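Local coordinates for uncharacterized protein (Magnetospirillum magneticum AMB-1, PDB 5MU5) that is a Maf-type glycosyltransferase involved in flagella formation, probably transferring sugar to flagellin, at residues 465-468 / 469-473; 185-188 / 189-192; 195-198 / 199-203. All coordinates share one frame; numbering follows the deposited sequence.

Contact 1. Residues 465-468 / 469-473; sequences SETI and MLWTR
Met469 folds back over the start of its own helix, and its methyl end rests on Glu466, the N-cap residue. The chain bends at the thioether (chi3 -82°), which brings CE 3.4 Å from Glu466 OE2, the two side chains crossing at a slant, with the glutamate extended. Ile468 has CG1 anti to the backbone N (chi1 -179°) and lays CD1 3.7 Å from Trp471 CE3, the two side chains crossing nearly at right angles. Thr467 meets the same indole through CG2, 3.5 Å from Trp471 CZ2, while its carbonyl O sits over one ring face, toward the rim. Behind these side chains the first helical turn closes, Leu470 N donating to Glu466 O (3.2 Å) in the carbonyl plane. Ile468 O takes Thr472 N and, at 3.0 Å, Thr472 OG1, from opposite faces of its plane. Leu470 CD2 packs 3.5 Å from Ser465 OG, and an alanine here would probably leave a gap beside that serine and Val453. Ser465, whose OG bonds to Leu416 O, ends strand 462-465; helix 467-482 thus starts straight off that strand, with Leu470 lying on strand 453-456.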
ATOM      1  N   SER A 465       8.702   6.441 -20.923  1.00 34.98           N
ATOM      2  CA  SER A 465       8.369   5.411 -19.992  1.00 39.47           C
ATOM      3  C   SER A 465       6.960   5.608 -19.440  1.00 41.63           C
ATOM      4  O   SER A 465       6.465   6.719 -19.376  1.00 46.37           O
ATOM      5  CB  SER A 465       9.407   5.452 -18.878  1.00 41.38           C
ATOM      6  OG  SER A 465       9.218   4.391 -17.973  1.00 48.43           O
ATOM      7  N   GLU A 466       6.330   4.515 -19.039  1.00 42.54           N
ATOM      8  CA  GLU A 466       5.002   4.513 -18.467  1.00 44.12           C
ATOM      9  C   GLU A 466       5.129   4.414 -16.973  1.00 43.36           C
ATOM     10  O   GLU A 466       6.192   4.073 -16.439  1.00 42.31           O
ATOM     11  CB  GLU A 466       4.245   3.278 -18.936  1.00 50.19           C
ATOM     12  CG  GLU A 466       4.137   3.122 -20.444  1.00 55.61           C
ATOM     13  CD  GLU A 466       3.825   1.688 -20.849  1.00 60.85           C
ATOM     14  OE1 GLU A 466       3.174   0.965 -20.053  1.00 62.63           O
ATOM     15  OE2 GLU A 466       4.239   1.268 -21.957  1.00 65.90           O
ATOM     16  N   THR A 467       4.015   4.635 -16.299  1.00 45.44           N
ATOM     17  CA  THR A 467       3.968   4.687 -14.841  1.00 46.88           C
ATOM     18  C   THR A 467       4.380   3.378 -14.162  1.00 44.69           C
ATOM     19  O   THR A 467       5.139   3.403 -13.197  1.00 45.34           O
ATOM     20  CB  THR A 467       2.572   5.169 -14.405  1.00 50.95           C
ATOM     21  OG1 THR A 467       2.408   6.524 -14.855  1.00 53.06           O
ATOM     22  CG2 THR A 467       2.374   5.107 -12.892  1.00 53.01           C
ATOM     23  N   ILE A 468       3.913   2.247 -14.671  1.00 43.24           N
ATOM     24  CA  ILE A 468       4.274   0.942 -14.096  1.00 48.00           C
ATOM     25  C   ILE A 468       5.788   0.700 -14.183  1.00 47.14           C
ATOM     26  O   ILE A 468       6.395   0.064 -13.293  1.00 46.69           O
ATOM     27  CB  ILE A 468       3.498  -0.239 -14.758  1.00 50.59           C
ATOM     28  CG1 ILE A 468       3.856  -1.609 -14.137  1.00 54.29           C
ATOM     29  CG2 ILE A 468       3.818  -0.349 -16.244  1.00 53.14           C
ATOM     30  CD1 ILE A 468       3.571  -1.774 -12.654  1.00 56.16           C
ATOM     31  N   MET A 469       6.384   1.200 -15.261  1.00 42.66           N
ATOM     32  CA  MET A 469       7.812   1.083 -15.464  1.00 41.46           C
ATOM     33  C   MET A 469       8.640   1.968 -14.505  1.00 39.07           C
ATOM     34  O   MET A 469       9.749   1.598 -14.098  1.00 36.64           O
ATOM     35  CB  MET A 469       8.115   1.349 -16.928  1.00 46.59           C
ATOM     36  CG  MET A 469       7.417   0.319 -17.796  1.00 51.77           C
ATOM     37  SD  MET A 469       8.049   0.245 -19.458  1.00 67.75           S
ATOM     38  CE  MET A 469       7.232   1.573 -20.335  1.00 60.03           C
ATOM     39  N   LEU A 470       8.096   3.116 -14.118  1.00 36.48           N
ATOM     40  CA  LEU A 470       8.795   3.988 -13.186  1.00 38.08           C
ATOM     41  C   LEU A 470       8.788   3.364 -11.788  1.00 35.90           C
ATOM     42  O   LEU A 470       9.779   3.476 -11.070  1.00 33.90           O
ATOM     43  CB  LEU A 470       8.178   5.387 -13.163  1.00 41.48           C
ATOM     44  CG  LEU A 470       8.070   6.067 -14.545  1.00 43.99           C
ATOM     45  CD1 LEU A 470       7.157   7.275 -14.459  1.00 48.00           C
ATOM     46  CD2 LEU A 470       9.411   6.467 -15.100  1.00 43.33           C
ATOM     47  N   TRP A 471       7.689   2.706 -11.415  1.00 36.54           N
ATOM     48  CA  TRP A 471       7.612   1.998 -10.125  1.00 39.01           C
ATOM     49  C   TRP A 471       8.608   0.861 -10.125  1.00 34.60           C
ATOM     50  O   TRP A 471       9.309   0.643  -9.153  1.00 36.97           O
ATOM     51  CB  TRP A 471       6.227   1.409  -9.849  1.00 41.69           C
ATOM     52  CG  TRP A 471       5.096   2.410  -9.810  1.00 47.63           C
ATOM     53  CD1 TRP A 471       5.181   3.746  -9.544  1.00 43.46           C
ATOM     54  CD2 TRP A 471       3.699   2.122  -9.975  1.00 49.50           C
ATOM     55  NE1 TRP A 471       3.939   4.308  -9.588  1.00 48.88           N
ATOM     56  CE2 TRP A 471       3.006   3.337  -9.835  1.00 49.05           C
ATOM     57  CE3 TRP A 471       2.973   0.951 -10.228  1.00 54.03           C
ATOM     58  CZ2 TRP A 471       1.612   3.428  -9.952  1.00 52.35           C
ATOM     59  CZ3 TRP A 471       1.576   1.038 -10.352  1.00 57.70           C
ATOM     60  CH2 TRP A 471       0.916   2.274 -10.219  1.00 54.42           C
ATOM     61  N   THR A 472       8.681   0.153 -11.245  1.00 33.90           N
ATOM     62  CA  THR A 472       9.627  -0.920 -11.389  1.00 33.11           C
ATOM     63  C   THR A 472      11.018  -0.364 -11.260  1.00 33.73           C
ATOM     64  O   THR A 472      11.826  -0.911 -10.519  1.00 35.60           O
ATOM     65  CB  THR A 472       9.452  -1.625 -12.736  1.00 34.73           C
ATOM     66  OG1 THR A 472       8.174  -2.258 -12.767  1.00 36.43           O
ATOM     67  CG2 THR A 472      10.540  -2.690 -12.943  1.00 35.15           C
ATOM     68  N   ARG A 473      11.305   0.724 -11.982  1.00 33.85           N
ATOM     69  CA  ARG A 473      12.606   1.390 -11.892  1.00 33.36           C
ATOM     70  C   ARG A 473      12.949   1.829 -10.482  1.00 33.81           C
ATOM     71  O   ARG A 473      14.092   1.668 -10.029  1.00 33.27           O
ATOM     72  CB  ARG A 473      12.621   2.611 -12.792  1.00 35.71           C
ATOM     73  CG  ARG A 473      13.901   3.429 -12.734  1.00 36.04           C
ATOM     74  CD  ARG A 473      13.643   4.813 -13.303  1.00 36.41           C
ATOM     75  NE  ARG A 473      12.820   5.574 -12.392  1.00 37.94           N
ATOM     76  CZ  ARG A 473      12.318   6.776 -12.647  1.00 39.99           C
ATOM     77  NH1 ARG A 473      12.568   7.376 -13.808  1.00 38.28           N
ATOM     78  NH2 ARG A 473      11.559   7.370 -11.731  1.00 41.27           N
TER

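Contact 2. Residues 185-188 / 189-192; sequences EEEP and GQIA
Gln190 leans back from the first turn of helix 188-202 toward the two glutamates Glu185 and Glu187. Its CB meets Glu185 OE1 at 3.7 Å and lies 3.8 Å from Glu187 O. One bond further, CG is 3.3 Å from Glu187 OE1, the closest approach between these two side chains, and it also has Glu185 OE1 nearby. A bend at chi2 (-60°) then turns the amide so that OE1 comes 4.1 Å from Glu185 CD. The amide plane is 64° from the Glu185 carboxylate, and the meeting is an oblique crossing; Glu187 instead runs side by side with the glutamine, pointing the same way.

Glu187 is the N-cap residue, and its carbonyl O receives Ile191 N at 3.0 Å. Pro188 opens the helix, suited to a first turn because its nitrogen has no hydrogen to give, and its O accepts Ala192 N at 2.9 Å. Ile191 sends CG1 back to 3.3 Å from Glu187 O, and its side chain also packs on Leu220 and Ala224 of helix 219-235.

Between the side chains, then, carboxylate oxygens border the aliphatic part of the glutamine, while the hydrogen bonding across the turn is backbone work. Glu185 OE1 and Glu187 OE1 stand 4.6 Å apart, so the two carboxylates probably repel each other somewhat, and Gln190 OE1 faces the Glu185 carboxylate, acceptor toward acceptor; the helix N-terminus would probably offset part of this.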
ATOM      1  N   GLU A 185       6.224  19.491  11.237  1.00 44.93           N
ATOM      2  CA  GLU A 185       7.179  19.300  10.148  1.00 45.00           C
ATOM      3  C   GLU A 185       7.189  20.546   9.293  1.00 42.64           C
ATOM      4  O   GLU A 185       6.160  21.194   9.129  1.00 40.81           O
ATOM      5  CB  GLU A 185       6.788  18.079   9.281  1.00 47.50           C
ATOM      6  CG  GLU A 185       6.792  16.733  10.004  1.00 52.25           C
ATOM      7  CD  GLU A 185       8.184  16.312  10.501  1.00 55.51           C
ATOM      8  OE1 GLU A 185       9.178  16.741   9.893  1.00 57.04           O
ATOM      9  OE2 GLU A 185       8.290  15.562  11.509  1.00 60.72           O
ATOM     10  N   GLU A 186       8.345  20.851   8.731  1.00 43.65           N
ATOM     11  CA  GLU A 186       8.539  22.027   7.880  1.00 50.65           C
ATOM     12  C   GLU A 186       8.772  21.688   6.415  1.00 47.68           C
ATOM     13  O   GLU A 186       8.794  22.570   5.588  1.00 52.49           O
ATOM     14  CB  GLU A 186       9.765  22.806   8.366  1.00 54.99           C
ATOM     15  CG  GLU A 186       9.624  23.314   9.791  1.00 64.18           C
ATOM     16  CD  GLU A 186      10.931  23.846  10.366  1.00 72.80           C
ATOM     17  OE1 GLU A 186      11.734  24.440   9.613  1.00 75.22           O
ATOM     18  OE2 GLU A 186      11.148  23.677  11.588  1.00 77.54           O
ATOM     19  N   GLU A 187       8.997  20.430   6.098  1.00 46.71           N
ATOM     20  CA  GLU A 187       9.303  20.044   4.735  1.00 49.63           C
ATOM     21  C   GLU A 187       8.029  19.533   4.081  1.00 45.08           C
ATOM     22  O   GLU A 187       7.308  18.759   4.695  1.00 40.26           O
ATOM     23  CB  GLU A 187      10.361  18.946   4.732  1.00 54.21           C
ATOM     24  CG  GLU A 187      11.692  19.368   5.327  1.00 62.28           C
ATOM     25  CD  GLU A 187      12.561  18.171   5.715  1.00 75.69           C
ATOM     26  OE1 GLU A 187      12.032  17.170   6.266  1.00 82.05           O
ATOM     27  OE2 GLU A 187      13.786  18.230   5.475  1.00 85.37           O
ATOM     28  N   PRO A 188       7.753  19.950   2.835  1.00 44.34           N
ATOM     29  CA  PRO A 188       6.552  19.441   2.152  1.00 43.85           C
ATOM     30  C   PRO A 188       6.504  17.910   2.113  1.00 42.62           C
ATOM     31  O   PRO A 188       5.478  17.328   2.455  1.00 41.20           O
ATOM     32  CB  PRO A 188       6.682  19.986   0.721  1.00 42.07           C
ATOM     33  CG  PRO A 188       7.677  21.075   0.798  1.00 44.82           C
ATOM     34  CD  PRO A 188       8.581  20.786   1.954  1.00 44.95           C
ATOM     35  N   GLY A 189       7.619  17.286   1.705  1.00 42.56           N
ATOM     36  CA  GLY A 189       7.738  15.832   1.618  1.00 42.32           C
ATOM     37  C   GLY A 189       7.349  15.120   2.889  1.00 42.46           C
ATOM     38  O   GLY A 189       6.578  14.175   2.861  1.00 45.68           O
ATOM     39  N   GLN A 190       7.859  15.599   4.012  1.00 45.65           N
ATOM     40  CA  GLN A 190       7.550  15.023   5.317  1.00 44.94           C
ATOM     41  C   GLN A 190       6.125  15.267   5.719  1.00 42.80           C
ATOM     42  O   GLN A 190       5.494  14.402   6.302  1.00 38.48           O
ATOM     43  CB  GLN A 190       8.456  15.595   6.410  1.00 48.69           C
ATOM     44  CG  GLN A 190       9.721  14.810   6.604  1.00 54.71           C
ATOM     45  CD  GLN A 190       9.419  13.376   6.999  1.00 57.94           C
ATOM     46  OE1 GLN A 190       8.606  13.131   7.885  1.00 61.39           O
ATOM     47  NE2 GLN A 190      10.046  12.427   6.326  1.00 62.12           N
ATOM     48  N   ILE A 191       5.617  16.460   5.445  1.00 42.05           N
ATOM     49  CA  ILE A 191       4.226  16.739   5.789  1.00 43.65           C
ATOM     50  C   ILE A 191       3.318  15.726   5.072  1.00 43.55           C
ATOM     51  O   ILE A 191       2.464  15.098   5.703  1.00 38.23           O
ATOM     52  CB  ILE A 191       3.814  18.173   5.425  1.00 42.36           C
ATOM     53  CG1 ILE A 191       4.487  19.158   6.389  1.00 43.27           C
ATOM     54  CG2 ILE A 191       2.300  18.301   5.479  1.00 41.39           C
ATOM     55  CD1 ILE A 191       4.456  20.592   5.927  1.00 45.34           C
ATOM     56  N   ALA A 192       3.547  15.578   3.767  1.00 42.01           N
ATOM     57  CA  ALA A 192       2.765  14.685   2.922  1.00 42.85           C
ATOM     58  C   ALA A 192       2.819  13.266   3.428  1.00 40.55           C
ATOM     59  O   ALA A 192       1.797  12.648   3.568  1.00 43.99           O
ATOM     60  CB  ALA A 192       3.230  14.757   1.470  1.00 41.47           C
TER

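Contact 3. Residues 195-198 / 199-203; sequences LRSA and IRCCC
Arg196 O is met by two parts of Arg200: the backbone N donates to it at 2.9 Å, and CB lies 3.1 Å away. The same oxygen sits 4.0 Å above the plane of the Arg200 guanidinium, over its centre. Two torsions put that group there: CG stands anti to the backbone N (chi1 179°), and the bend at chi3 (-55°) curls the chain back along the helix. NH1 then comes 3.5 Å from Ser197 CA, and NH2 lies near Arg196 CB. Arg196 NE and Arg200 NH2 are 4.5 Å apart, like charges without contact, while Arg196 carries its NH1 to a salt bridge with Asp231 of helix 219-235.

One residue on, Ser197 O accepts Cys201 N at 2.9 Å, and Cys201 SG approaches this carbonyl to 3.3 Å. The next bond is longer and more bent: Cys202 N reaches Ala198 O at 3.3 Å with an N-H...O angle of 139°, just before Cys203 leaves the helix. On the inner face Ile199 CG1 lies against Leu195 O, and the side chains of Leu195 and Ile199 both pack on strands 123-127 and 146-150.

The helix is thus two-sided, apolar toward the parallel sheet and cationic along another flank. With Arg196 matched by Asp231 and the Arg200 guanidinium lying over a carbonyl oxygen, the two positive charges probably tolerate their closeness through partial compensation.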
ATOM      1  N   LEU A 195       0.849  12.994   6.923  1.00 41.73           N
ATOM      2  CA  LEU A 195      -0.593  13.117   6.729  1.00 41.75           C
ATOM      3  C   LEU A 195      -1.160  11.833   6.162  1.00 41.33           C
ATOM      4  O   LEU A 195      -2.155  11.315   6.669  1.00 40.40           O
ATOM      5  CB  LEU A 195      -0.934  14.263   5.786  1.00 43.55           C
ATOM      6  CG  LEU A 195      -1.242  15.593   6.440  1.00 45.88           C
ATOM      7  CD1 LEU A 195      -1.525  16.628   5.358  1.00 43.80           C
ATOM      8  CD2 LEU A 195      -2.433  15.402   7.386  1.00 46.33           C
ATOM      9  N   ARG A 196      -0.505  11.315   5.124  1.00 40.89           N
ATOM     10  CA  ARG A 196      -0.918  10.050   4.514  1.00 41.30           C
ATOM     11  C   ARG A 196      -0.917   8.962   5.556  1.00 38.22           C
ATOM     12  O   ARG A 196      -1.857   8.214   5.671  1.00 38.20           O
ATOM     13  CB  ARG A 196      -0.013   9.655   3.333  1.00 42.50           C
ATOM     14  CG  ARG A 196      -0.199  10.534   2.105  1.00 46.44           C
ATOM     15  CD  ARG A 196       0.348   9.902   0.835  1.00 48.89           C
ATOM     16  NE  ARG A 196       1.809   9.774   0.818  1.00 50.47           N
ATOM     17  CZ  ARG A 196       2.658  10.642   0.267  1.00 49.48           C
ATOM     18  NH1 ARG A 196       2.235  11.761  -0.290  1.00 49.37           N
ATOM     19  NH2 ARG A 196       3.957  10.396   0.302  1.00 50.66           N
ATOM     20  N   SER A 197       0.135   8.914   6.347  1.00 39.35           N
ATOM     21  CA  SER A 197       0.268   7.909   7.387  1.00 40.35           C
ATOM     22  C   SER A 197      -0.780   8.080   8.505  1.00 38.77           C
ATOM     23  O   SER A 197      -1.313   7.110   9.050  1.00 38.50           O
ATOM     24  CB  SER A 197       1.679   7.981   7.950  1.00 40.59           C
ATOM     25  OG  SER A 197       1.791   7.133   9.062  1.00 47.14           O
ATOM     26  N   ALA A 198      -1.081   9.319   8.843  1.00 38.50           N
ATOM     27  CA  ALA A 198      -2.094   9.596   9.880  1.00 39.78           C
ATOM     28  C   ALA A 198      -3.471   9.096   9.453  1.00 39.49           C
ATOM     29  O   ALA A 198      -4.163   8.479  10.232  1.00 39.84           O
ATOM     30  CB  ALA A 198      -2.148  11.082  10.160  1.00 39.56           C
ATOM     31  N   ILE A 199      -3.832   9.329   8.187  1.00 40.71           N
ATOM     32  CA  ILE A 199      -5.109   8.859   7.650  1.00 41.59           C
ATOM     33  C   ILE A 199      -5.107   7.345   7.486  1.00 42.65           C
ATOM     34  O   ILE A 199      -6.084   6.653   7.809  1.00 38.46           O
ATOM     35  CB  ILE A 199      -5.424   9.480   6.276  1.00 41.78           C
ATOM     36  CG1 ILE A 199      -5.533  10.997   6.362  1.00 43.42           C
ATOM     37  CG2 ILE A 199      -6.725   8.931   5.741  1.00 44.76           C
ATOM     38  CD1 ILE A 199      -6.675  11.493   7.220  1.00 46.31           C
ATOM     39  N   ARG A 200      -4.001   6.840   6.968  1.00 43.82           N
ATOM     40  CA  ARG A 200      -3.866   5.429   6.677  1.00 46.21           C
ATOM     41  C   ARG A 200      -3.964   4.561   7.915  1.00 49.14           C
ATOM     42  O   ARG A 200      -4.502   3.467   7.858  1.00 45.84           O
ATOM     43  CB  ARG A 200      -2.524   5.163   5.990  1.00 50.56           C
ATOM     44  CG  ARG A 200      -2.277   3.694   5.664  1.00 55.61           C
ATOM     45  CD  ARG A 200      -0.873   3.425   5.144  1.00 54.78           C
ATOM     46  NE  ARG A 200      -0.548   4.255   3.987  1.00 58.86           N
ATOM     47  CZ  ARG A 200       0.380   5.220   3.947  1.00 61.19           C
ATOM     48  NH1 ARG A 200       1.145   5.516   5.011  1.00 59.13           N
ATOM     49  NH2 ARG A 200       0.562   5.890   2.807  1.00 57.78           N
ATOM     50  N   CYS A 201      -3.411   5.044   9.023  1.00 50.02           N
ATOM     51  CA  CYS A 201      -3.362   4.273  10.269  1.00 53.49           C
ATOM     52  C   CYS A 201      -4.596   4.404  11.152  1.00 54.13           C
ATOM     53  O   CYS A 201      -4.866   3.554  11.987  1.00 56.02           O
ATOM     54  CB  CYS A 201      -2.150   4.698  11.083  1.00 53.74           C
ATOM     55  SG  CYS A 201      -0.626   4.131  10.323  1.00 56.02           S
ATOM     56  N   CYS A 202      -5.330   5.490  10.985  1.00 56.95           N
ATOM     57  CA  CYS A 202      -6.521   5.699  11.759  1.00 57.52           C
ATOM     58  C   CYS A 202      -7.698   5.035  11.084  1.00 59.00           C
ATOM     59  O   CYS A 202      -8.336   4.185  11.678  1.00 70.60           O
ATOM     60  CB  CYS A 202      -6.786   7.178  11.925  1.00 60.22           C
ATOM     61  SG  CYS A 202      -8.319   7.461  12.811  1.00 65.12           S
ATOM     62  N   CYS A 203      -8.000   5.427   9.853  1.00 55.05           N
ATOM     63  CA  CYS A 203      -9.100   4.812   9.129  1.00 55.71           C
ATOM     64  C   CYS A 203      -9.103   5.241   7.665  1.00 56.20           C
ATOM     65  O   CYS A 203      -9.859   6.135   7.256  1.00 50.29           O
ATOM     66  CB  CYS A 203     -10.406   5.222   9.762  1.00 61.97           C
ATOM     67  SG  CYS A 203     -11.691   4.129   9.204  1.00 68.15           S
TER

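Contacts 2 and 3 belong to one element, helix 188-202: contact 2 forms its N-terminal turn and contact 3 its last turns, their centres about 15 Å apart. That helix packs against helix 219-235, and contact 3 also touches the four-stranded parallel sheet, all within the Maf N-terminal domain. Contact 1 comes much later in the chain, opening helix 467-482, with its centre about 25 Å from that of contact 2 and about 26 Å from that of contact 3. Its nearest atoms stay about 15 Å and 12 Å away, respectively, without touching. The chain therefore builds separate regions, each with a helix start that follows a strand, contact 2 after 180-183 and contact 1 after 462-465.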